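Local coordinates for polyketide biosynthesis cytochrome P450 PksS (Bacillus subtilis, PDB 4YZR), which is a haem-dependent cytochrome P450 that acts on dihydrobacillaene in the biosynthesis of the antibiotic polyketide bacillaene, at residues P43-T48 and H305-G310; I125-L130 and L370-D375; D203-P208 and K215-E220. All coordinates share one frame; numbering follows the deposited sequence.

Interaction 1: P43-T48 and H305-G310; sequences PAWLIT and HSIKRG
Trp45 and Ile307 meet where the first beta sheet of the cytochrome P450 fold lies against a small beta hairpin. Strand 42-47 is the middle strand of that sheet, between strands 30-35 and 312-315, while strand 305-307 is the second arm of the hairpin it forms with strand 300-302. The N-to-C directions of the two strand segments differ by 130° and no direct hydrogen bond joins them, so the contact rests on side chains and one water.

At the start of the first segment, the carbonyl of Pro43 reaches the second segment through this water, which donates to Pro43 O and to Gly310 O, each at 2.8 Å. Ala44 turns its methyl to the other side of the sheet, against Met312 and Phe314. Trp45 then carries almost the whole contact. Its CG is anti to the carbonyl carbon (chi1 -65°), and the indole projects from the sheet toward the hairpin, where three successive residues meet it. His305 CB approaches the six-membered ring at 3.9 Å from CZ3, and the imidazole stands obliquely to it, the ring centroids being 5.8 Å apart. Ser306 O comes to 3.5 Å from CZ2. Outside the two segments, Asp311 OD2 accepts hydrogen bonds from both Trp45 NE1 and Lys308 N, which helps to fix the rotation of the indole and ties it to the chain following the hairpin. Further along, Ile47 packs on Ile313 in the neighbouring strand.

The apolar centre of the contact is a CH-pi approach: Ile307 CD1 sits over one face of the indole, 3.6 Å from the centroid of the Trp45 five-membered ring and only 14° off its normal.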
loop_
_atom_site.group_PDB
_atom_site.type_symbol
_atom_site.label_atom_id
_atom_site.label_comp_id
_atom_site.label_asym_id
_atom_site.label_seq_id
_atom_site.Cartn_x
_atom_site.Cartn_y
_atom_site.Cartn_z
ATOM N N PRO A 43 8.589 20.767 10.597
ATOM C CA PRO A 43 9.031 19.958 11.698
ATOM C C PRO A 43 8.188 18.633 11.701
ATOM O O PRO A 43 6.983 18.629 11.402
ATOM C CB PRO A 43 8.628 20.765 12.905
ATOM C CG PRO A 43 7.685 21.695 12.438
ATOM C CD PRO A 43 7.831 21.939 11.012
ATOM N N ALA A 44 8.892 17.649 12.133
ATOM C CA ALA A 44 8.350 16.250 12.155
ATOM C C ALA A 44 9.013 15.443 13.196
ATOM O O ALA A 44 10.129 15.653 13.694
ATOM C CB ALA A 44 8.516 15.627 10.812
ATOM N N TRP A 45 8.331 14.368 13.582
ATOM C CA TRP A 45 8.837 13.398 14.527
ATOM C C TRP A 45 8.782 12.001 13.929
ATOM O O TRP A 45 7.744 11.629 13.427
ATOM C CB TRP A 45 7.994 13.382 15.834
ATOM C CG TRP A 45 8.084 14.681 16.602
ATOM C CD1 TRP A 45 7.352 15.762 16.418
ATOM C CD2 TRP A 45 9.011 14.971 17.635
ATOM N NE1 TRP A 45 7.739 16.751 17.288
ATOM C CE2 TRP A 45 8.767 16.276 18.033
ATOM C CE3 TRP A 45 10.017 14.251 18.248
ATOM C CZ2 TRP A 45 9.478 16.878 19.036
ATOM C CZ3 TRP A 45 10.722 14.853 19.259
ATOM C CH2 TRP A 45 10.435 16.151 19.637
ATOM N N LEU A 46 9.888 11.298 14.000
ATOM C CA LEU A 46 9.964 9.927 13.568
ATOM C C LEU A 46 9.754 9.023 14.743
ATOM O O LEU A 46 10.534 9.071 15.699
ATOM C CB LEU A 46 11.323 9.642 12.919
ATOM C CG LEU A 46 11.552 8.224 12.445
ATOM C CD1 LEU A 46 10.537 7.807 11.377
ATOM C CD2 LEU A 46 13.025 7.989 12.017
ATOM N N ILE A 47 8.757 8.114 14.685
ATOM C CA ILE A 47 8.394 7.192 15.741
ATOM C C ILE A 47 8.681 5.791 15.281
ATOM O O ILE A 47 8.081 5.359 14.251
ATOM C CB ILE A 47 6.879 7.380 16.054
ATOM C CG1 ILE A 47 6.500 8.848 16.218
ATOM C CG2 ILE A 47 6.476 6.545 17.305
ATOM C CD1 ILE A 47 7.209 9.600 17.313
ATOM N N THR A 48 9.652 5.087 15.858
ATOM C CA THR A 48 10.105 3.815 15.365
ATOM C C THR A 48 9.823 2.589 16.124
ATOM O O THR A 48 9.966 1.488 15.619
ATOM C CB THR A 48 11.581 3.869 14.992
ATOM O OG1 THR A 48 12.249 4.601 16.051
ATOM C CG2 THR A 48 11.757 4.648 13.712
ATOM N N HIS A 305 9.467 14.316 25.450
ATOM C CA HIS A 305 9.633 15.074 24.204
ATOM C C HIS A 305 8.553 16.037 24.028
ATOM O O HIS A 305 7.409 15.725 24.229
ATOM C CB HIS A 305 9.667 14.111 22.959
ATOM C CG HIS A 305 10.801 13.157 22.998
ATOM N ND1 HIS A 305 10.668 11.890 23.530
ATOM C CD2 HIS A 305 12.121 13.291 22.688
ATOM C CE1 HIS A 305 11.833 11.285 23.524
ATOM N NE2 HIS A 305 12.719 12.104 22.988
ATOM N N SER A 306 8.889 17.270 23.596
ATOM C CA SER A 306 7.962 18.354 23.463
ATOM C C SER A 306 7.401 18.446 22.091
ATOM O O SER A 306 7.925 19.074 21.203
ATOM C CB SER A 306 8.594 19.707 23.903
ATOM O OG SER A 306 8.835 19.635 25.344
ATOM N N ILE A 307 6.275 17.745 21.925
ATOM C CA ILE A 307 5.622 17.776 20.596
ATOM C C ILE A 307 4.850 19.081 20.475
ATOM O O ILE A 307 4.170 19.456 21.434
ATOM C CB ILE A 307 4.600 16.555 20.432
ATOM C CG1 ILE A 307 5.173 15.242 20.846
ATOM C CG2 ILE A 307 4.019 16.592 19.007
ATOM C CD1 ILE A 307 6.400 14.822 20.176
ATOM N N LYS A 308 4.891 19.768 19.370
ATOM C CA LYS A 308 4.256 21.019 19.109
ATOM C C LYS A 308 3.142 20.982 18.174
ATOM O O LYS A 308 3.218 20.208 17.210
ATOM C CB LYS A 308 5.269 22.130 18.663
ATOM C CG LYS A 308 6.484 22.246 19.584
ATOM C CD LYS A 308 6.166 22.763 20.993
ATOM C CE LYS A 308 7.365 22.633 21.956
ATOM N NZ LYS A 308 6.925 22.827 23.380
ATOM N N ARG A 309 2.108 21.824 18.314
ATOM C CA ARG A 309 1.014 21.974 17.423
ATOM C C ARG A 309 1.573 22.138 16.015
ATOM O O ARG A 309 2.496 22.944 15.809
ATOM C CB ARG A 309 0.060 23.139 17.804
ATOM C CG ARG A 309 -1.027 23.330 16.818
ATOM C CD ARG A 309 -1.958 24.399 17.369
ATOM N NE ARG A 309 -2.700 25.026 16.268
ATOM C CZ ARG A 309 -3.785 24.554 15.691
ATOM N NH1 ARG A 309 -4.336 23.400 16.087
ATOM N NH2 ARG A 309 -4.394 25.257 14.727
ATOM N N GLY A 310 1.108 21.347 15.028
ATOM C CA GLY A 310 1.548 21.432 13.685
ATOM C C GLY A 310 2.663 20.527 13.316
ATOM O O GLY A 310 2.889 20.381 12.115
HETATM O O HOH W 1 4.957 20.202 10.272
#

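Interaction 2: I125-L130 and L370-D375; sequences IAEQLL and LKRFPD
Arg372, in the last turn of helix 355-372, reaches across to helix 119-133 and grips Glu127 while lying over Leu130. Its CB already points at the other helix, and CG leaves anti to the backbone N (chi1 -170°). That places CG over the centre of the Phe373 ring, 3.7 Å above its plane. Two successive bends, at chi2 and chi3, then swing the chain round; NE passes at the limit of contact with Leu130 CB, which lies against one face of the guanidinium. The approach is off-centre, with Leu130 CB 3.8 Å from Arg372 CZ and slightly nearer to NH2.

At the tip the two terminal nitrogens divide the acidic partners between them. Arg372 NH2 forms a salt bridge to Glu127 OE1, a nearly straight bond of 2.7 Å with an N-H...O angle of 169°. The acceptor lies in the guanidinium plane, but the donor meets the carboxylate on its anti side and 29° out of its plane. The same NH2 makes a weak, long bond of 3.4 Å to the backbone Glu127 O. Arg372 NH1 lies 3.6 Å from the backbone Leu130 C and is engaged beyond the segments by Asp131 and Glu134, so three acids share this one guanidinium and would probably stabilise its positive charge.

Beside the ion pair the contact turns apolar. Leu130 CD2 meets the edge of the Phe373 ring, 3.7 Å from CE2, and Leu130 also packs on Ala368, Leu369 and Phe145. Phe373 is the first residue past the helical backbone angles, so the contact closes just where helix 355-372 ends. It belongs to the packing of the D helix (119-133) on the L helix (355-372), two members of the four-helix bundle at the core of cytochromes P450.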
loop_
_atom_site.group_PDB
_atom_site.type_symbol
_atom_site.label_atom_id
_atom_site.label_comp_id
_atom_site.label_asym_id
_atom_site.label_seq_id
_atom_site.Cartn_x
_atom_site.Cartn_y
_atom_site.Cartn_z
ATOM N N ILE A 125 -6.518 -14.423 -13.864
ATOM C CA ILE A 125 -5.486 -13.422 -14.255
ATOM C C ILE A 125 -4.151 -13.926 -13.959
ATOM O O ILE A 125 -3.216 -13.862 -14.840
ATOM C CB ILE A 125 -5.729 -12.067 -13.514
ATOM C CG1 ILE A 125 -7.054 -11.466 -13.931
ATOM C CG2 ILE A 125 -4.590 -11.091 -13.727
ATOM C CD1 ILE A 125 -7.542 -10.451 -12.903
ATOM N N ALA A 126 -3.901 -14.491 -12.830
ATOM C CA ALA A 126 -2.597 -15.049 -12.495
ATOM C C ALA A 126 -2.171 -16.101 -13.476
ATOM O O ALA A 126 -1.020 -16.079 -13.954
ATOM C CB ALA A 126 -2.488 -15.582 -11.074
ATOM N N GLU A 127 -3.069 -17.010 -13.771
ATOM C CA GLU A 127 -2.718 -18.110 -14.732
ATOM C C GLU A 127 -2.464 -17.611 -16.084
ATOM O O GLU A 127 -1.441 -18.064 -16.715
ATOM C CB GLU A 127 -3.793 -19.187 -14.634
ATOM C CG GLU A 127 -3.830 -19.897 -13.244
ATOM C CD GLU A 127 -2.510 -20.488 -12.645
ATOM O OE1 GLU A 127 -1.789 -21.164 -13.343
ATOM O OE2 GLU A 127 -2.319 -20.448 -11.431
ATOM N N GLN A 128 -3.107 -16.626 -16.581
ATOM C CA GLN A 128 -2.821 -16.039 -17.865
ATOM C C GLN A 128 -1.473 -15.373 -17.876
ATOM O O GLN A 128 -0.695 -15.474 -18.846
ATOM C CB GLN A 128 -3.876 -14.983 -18.258
ATOM C CG GLN A 128 -3.664 -14.170 -19.506
ATOM C CD GLN A 128 -2.737 -12.946 -19.366
ATOM O OE1 GLN A 128 -3.064 -11.976 -18.653
ATOM N NE2 GLN A 128 -1.638 -12.920 -20.133
ATOM N N LEU A 129 -1.121 -14.649 -16.815
ATOM C CA LEU A 129 0.176 -13.999 -16.782
ATOM C C LEU A 129 1.277 -15.018 -16.726
ATOM O O LEU A 129 2.352 -14.868 -17.403
ATOM C CB LEU A 129 0.315 -13.023 -15.574
ATOM C CG LEU A 129 -0.618 -11.835 -15.653
ATOM C CD1 LEU A 129 -0.681 -11.169 -14.290
ATOM C CD2 LEU A 129 -0.152 -10.851 -16.721
ATOM N N LEU A 130 1.095 -16.084 -15.969
ATOM C CA LEU A 130 2.072 -17.175 -15.839
ATOM C C LEU A 130 2.202 -17.880 -17.206
ATOM O O LEU A 130 3.365 -18.306 -17.519
ATOM C CB LEU A 130 1.731 -18.112 -14.734
ATOM C CG LEU A 130 1.876 -17.437 -13.348
ATOM C CD1 LEU A 130 1.170 -18.260 -12.333
ATOM C CD2 LEU A 130 3.314 -17.203 -12.912
ATOM N N LEU A 370 4.788 -20.125 -7.462
ATOM C CA LEU A 370 5.636 -21.253 -6.913
ATOM C C LEU A 370 5.143 -22.553 -7.481
ATOM O O LEU A 370 6.044 -23.496 -7.692
ATOM C CB LEU A 370 5.651 -21.298 -5.429
ATOM C CG LEU A 370 6.279 -20.127 -4.763
ATOM C CD1 LEU A 370 6.068 -20.293 -3.266
ATOM C CD2 LEU A 370 7.722 -20.017 -5.134
ATOM N N LYS A 371 3.907 -22.707 -7.838
ATOM C CA LYS A 371 3.346 -23.955 -8.455
ATOM C C LYS A 371 3.850 -23.998 -9.848
ATOM O O LYS A 371 4.303 -25.100 -10.353
ATOM C CB LYS A 371 1.841 -23.962 -8.432
ATOM C CG LYS A 371 1.240 -25.220 -9.034
ATOM C CD LYS A 371 -0.260 -25.298 -8.870
ATOM C CE LYS A 371 -0.701 -26.660 -9.408
ATOM N NZ LYS A 371 -2.180 -26.700 -9.420
ATOM N N ARG A 372 3.807 -22.902 -10.602
ATOM C CA ARG A 372 4.173 -22.936 -12.002
ATOM C C ARG A 372 5.654 -23.050 -12.132
ATOM O O ARG A 372 6.130 -23.766 -13.105
ATOM C CB ARG A 372 3.683 -21.718 -12.778
ATOM C CG ARG A 372 3.876 -21.915 -14.249
ATOM C CD ARG A 372 2.790 -22.855 -14.857
ATOM N NE ARG A 372 1.456 -22.301 -14.783
ATOM C CZ ARG A 372 0.855 -21.614 -15.750
ATOM N NH1 ARG A 372 1.474 -21.347 -16.881
ATOM N NH2 ARG A 372 -0.320 -21.030 -15.557
ATOM N N PHE A 373 6.447 -22.382 -11.336
ATOM C CA PHE A 373 7.856 -22.295 -11.487
ATOM C C PHE A 373 8.539 -22.736 -10.232
ATOM O O PHE A 373 9.147 -21.937 -9.578
ATOM C CB PHE A 373 8.288 -20.889 -11.924
ATOM C CG PHE A 373 7.677 -20.441 -13.178
ATOM C CD1 PHE A 373 8.040 -21.056 -14.381
ATOM C CD2 PHE A 373 6.711 -19.403 -13.221
ATOM C CE1 PHE A 373 7.488 -20.670 -15.581
ATOM C CE2 PHE A 373 6.202 -18.987 -14.378
ATOM C CZ PHE A 373 6.539 -19.622 -15.618
ATOM N N PRO A 374 8.560 -24.043 -9.941
ATOM C CA PRO A 374 9.176 -24.529 -8.697
ATOM C C PRO A 374 10.644 -24.250 -8.616
ATOM O O PRO A 374 11.185 -24.181 -7.505
ATOM C CB PRO A 374 8.962 -26.056 -8.723
ATOM C CG PRO A 374 8.697 -26.382 -10.096
ATOM C CD PRO A 374 8.008 -25.159 -10.741
ATOM N N ASP A 375 11.297 -24.079 -9.741
ATOM C CA ASP A 375 12.746 -23.816 -9.790
ATOM C C ASP A 375 13.170 -22.351 -9.857
ATOM O O ASP A 375 14.293 -21.961 -10.079
ATOM C CB ASP A 375 13.414 -24.608 -10.938
ATOM C CG ASP A 375 13.265 -26.119 -10.787
ATOM O OD1 ASP A 375 13.233 -26.598 -9.661
ATOM O OD2 ASP A 375 13.133 -26.772 -11.812
#

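Interaction 3: D203-P208 and K215-E220; sequences DRRIKP and KLVHAE
His218 NE2 donates a hydrogen bond of 3.2 Å to the backbone Arg205 O, joining the end of helix 212-218 to the last turn of helix 183-206. The bond is bent, with an N-H...O angle of 139°, although the oxygen lies almost exactly in the imidazole plane; seen from the acceptor, the donor stands 20° off the carbonyl plane. A second carbonyl comes to the same edge: Arg204 O is 3.0 Å from the polarised carbon His218 CE1. Beyond the segments, His218 ND1 is hydrogen-bonded to Ser214 O one turn earlier in its own helix.

Pro208 and Val217 hold the ring from other directions. Pro208 CB approaches obliquely, 3.6 Å from His218 CE1, the two side chains crossing at about a right angle. Val217 CG1 lies above one face of the imidazole, offset toward its rim and 3.8 Å from its plane. This methyl is anti to the backbone N (chi1 168°), an orientation that also sets it against Arg205, at 3.7 Å from both CA and CB. Arg205 runs across Val217, keeps its CG in touch with the same methyl, and bends at chi3 before its tip pairs with Glu228 outside the contact. The neighbouring Arg204 heads elsewhere, to Asp211 and to the carbonyls of Met158 and Gly159.

The C-terminal ends of two consecutive helices, 183-206 and 212-218, are thus brought together; Lys207 and Ala219 are the first residues to leave helical angles. This is the short G-to-H connection of the cytochrome P450 fold, after which the chain passes into the long helix 228-259 that crosses the molecule.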
loop_
_atom_site.group_PDB
_atom_site.type_symbol
_atom_site.label_atom_id
_atom_site.label_comp_id
_atom_site.label_asym_id
_atom_site.label_seq_id
_atom_site.Cartn_x
_atom_site.Cartn_y
_atom_site.Cartn_z
ATOM N N ASP A 203 -22.741 7.589 -16.474
ATOM C CA ASP A 203 -23.328 6.533 -17.195
ATOM C C ASP A 203 -23.904 5.524 -16.303
ATOM O O ASP A 203 -24.994 5.014 -16.560
ATOM C CB ASP A 203 -22.318 5.913 -18.168
ATOM C CG ASP A 203 -21.888 6.856 -19.267
ATOM O OD1 ASP A 203 -22.419 8.005 -19.440
ATOM O OD2 ASP A 203 -20.965 6.409 -19.964
ATOM N N ARG A 204 -23.207 5.199 -15.175
ATOM C CA ARG A 204 -23.668 4.139 -14.313
ATOM C C ARG A 204 -24.741 4.523 -13.287
ATOM O O ARG A 204 -25.378 3.665 -12.753
ATOM C CB ARG A 204 -22.441 3.451 -13.616
ATOM C CG ARG A 204 -21.607 2.823 -14.708
ATOM C CD ARG A 204 -20.189 2.377 -14.293
ATOM N NE ARG A 204 -19.438 1.933 -15.469
ATOM C CZ ARG A 204 -18.276 1.300 -15.440
ATOM N NH1 ARG A 204 -17.627 1.121 -14.257
ATOM N NH2 ARG A 204 -17.636 1.072 -16.549
ATOM N N ARG A 205 -24.861 5.795 -13.039
ATOM C CA ARG A 205 -25.966 6.272 -12.223
ATOM C C ARG A 205 -27.266 5.956 -12.982
ATOM O O ARG A 205 -28.250 5.524 -12.368
ATOM C CB ARG A 205 -25.841 7.748 -11.951
ATOM C CG ARG A 205 -26.768 8.213 -10.808
ATOM C CD ARG A 205 -26.581 9.673 -10.471
ATOM N NE ARG A 205 -25.383 10.014 -9.662
ATOM C CZ ARG A 205 -24.333 10.720 -10.086
ATOM N NH1 ARG A 205 -24.221 11.044 -11.370
ATOM N NH2 ARG A 205 -23.353 11.052 -9.241
ATOM N N ILE A 206 -27.231 6.162 -14.286
ATOM C CA ILE A 206 -28.389 5.933 -15.167
ATOM C C ILE A 206 -28.588 4.461 -15.445
ATOM O O ILE A 206 -29.698 3.976 -15.327
ATOM C CB ILE A 206 -28.259 6.726 -16.472
ATOM C CG1 ILE A 206 -28.303 8.220 -16.148
ATOM C CG2 ILE A 206 -29.403 6.383 -17.439
ATOM C CD1 ILE A 206 -27.846 9.151 -17.242
ATOM N N LYS A 207 -27.511 3.731 -15.794
ATOM C CA LYS A 207 -27.524 2.296 -16.111
ATOM C C LYS A 207 -26.427 1.585 -15.292
ATOM O O LYS A 207 -25.316 1.403 -15.774
ATOM C CB LYS A 207 -27.384 1.983 -17.631
ATOM C CG LYS A 207 -26.364 2.771 -18.453
ATOM C CD LYS A 207 -26.012 2.029 -19.772
ATOM C CE LYS A 207 -24.642 2.353 -20.426
ATOM N NZ LYS A 207 -24.194 3.788 -20.451
ATOM N N PRO A 208 -26.767 1.127 -14.114
ATOM C CA PRO A 208 -25.722 0.453 -13.328
ATOM C C PRO A 208 -25.275 -0.895 -13.820
ATOM O O PRO A 208 -26.075 -1.690 -14.321
ATOM C CB PRO A 208 -26.354 0.341 -11.928
ATOM C CG PRO A 208 -27.811 0.379 -12.176
ATOM C CD PRO A 208 -28.006 1.301 -13.326
ATOM N N LYS A 215 -21.591 0.319 -7.877
ATOM C CA LYS A 215 -21.981 0.034 -6.504
ATOM C C LYS A 215 -21.773 1.283 -5.618
ATOM O O LYS A 215 -22.613 1.551 -4.710
ATOM C CB LYS A 215 -21.252 -1.135 -5.929
ATOM C CG LYS A 215 -21.616 -2.508 -6.508
ATOM C CD LYS A 215 -20.946 -3.684 -5.715
ATOM C CE LYS A 215 -21.245 -3.589 -4.185
ATOM N NZ LYS A 215 -21.050 -4.728 -3.180
ATOM N N LEU A 216 -20.717 2.099 -5.760
ATOM C CA LEU A 216 -20.491 3.308 -4.961
ATOM C C LEU A 216 -21.506 4.362 -5.299
ATOM O O LEU A 216 -21.948 5.111 -4.419
ATOM C CB LEU A 216 -19.071 3.838 -5.131
ATOM C CG LEU A 216 -18.036 3.080 -4.351
ATOM C CD1 LEU A 216 -16.656 3.459 -4.841
ATOM C CD2 LEU A 216 -18.140 3.451 -2.878
ATOM N N VAL A 217 -21.837 4.520 -6.566
ATOM C CA VAL A 217 -22.814 5.469 -7.021
ATOM C C VAL A 217 -24.165 5.180 -6.387
ATOM O O VAL A 217 -24.792 6.183 -5.943
ATOM C CB VAL A 217 -22.904 5.504 -8.535
ATOM C CG1 VAL A 217 -24.152 6.286 -9.020
ATOM C CG2 VAL A 217 -21.661 6.080 -9.091
ATOM N N HIS A 218 -24.482 3.926 -6.198
ATOM C CA HIS A 218 -25.792 3.578 -5.637
ATOM C C HIS A 218 -25.839 3.343 -4.157
ATOM O O HIS A 218 -26.897 3.258 -3.581
ATOM C CB HIS A 218 -26.422 2.506 -6.492
ATOM C CG HIS A 218 -26.749 3.032 -7.858
ATOM N ND1 HIS A 218 -26.004 2.761 -8.987
ATOM C CD2 HIS A 218 -27.699 3.923 -8.236
ATOM C CE1 HIS A 218 -26.540 3.404 -10.015
ATOM N NE2 HIS A 218 -27.543 4.142 -9.574
ATOM N N ALA A 219 -24.696 3.386 -3.482
ATOM C CA ALA A 219 -24.636 3.223 -2.060
ATOM C C ALA A 219 -25.390 4.405 -1.322
ATOM O O ALA A 219 -25.375 5.515 -1.739
ATOM C CB ALA A 219 -23.189 3.177 -1.582
ATOM N N GLU A 220 -26.104 3.980 -0.287
ATOM C CA GLU A 220 -26.807 4.976 0.576
ATOM C C GLU A 220 -26.778 4.434 1.969
ATOM O O GLU A 220 -27.032 3.249 2.197
ATOM C CB GLU A 220 -28.255 5.130 0.107
ATOM C CG GLU A 220 -28.922 6.315 0.820
ATOM C CD GLU A 220 -30.353 6.646 0.373
ATOM O OE1 GLU A 220 -30.855 6.082 -0.616
ATOM O OE2 GLU A 220 -30.967 7.520 1.034
#

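All three contacts lie toward the periphery of one P450 domain, their centres 23 to 27 Å from the centre of the chain, and their nearest atoms stay about 15 Å or more apart. Interactions 1 and 2, on opposite sides of that centre, are partly buried and join elements more than 200 residues apart; interaction 3 is a surface contact between sequence neighbours. No helix or strand is shared among them. The chemistry changes accordingly: interaction 1 joins beta elements through an aromatic face and a bridging water, interaction 2 pairs two helices by a salt bridge beside apolar side chains, and interaction 3 uses backbone carbonyls at a helix end with a histidine edge.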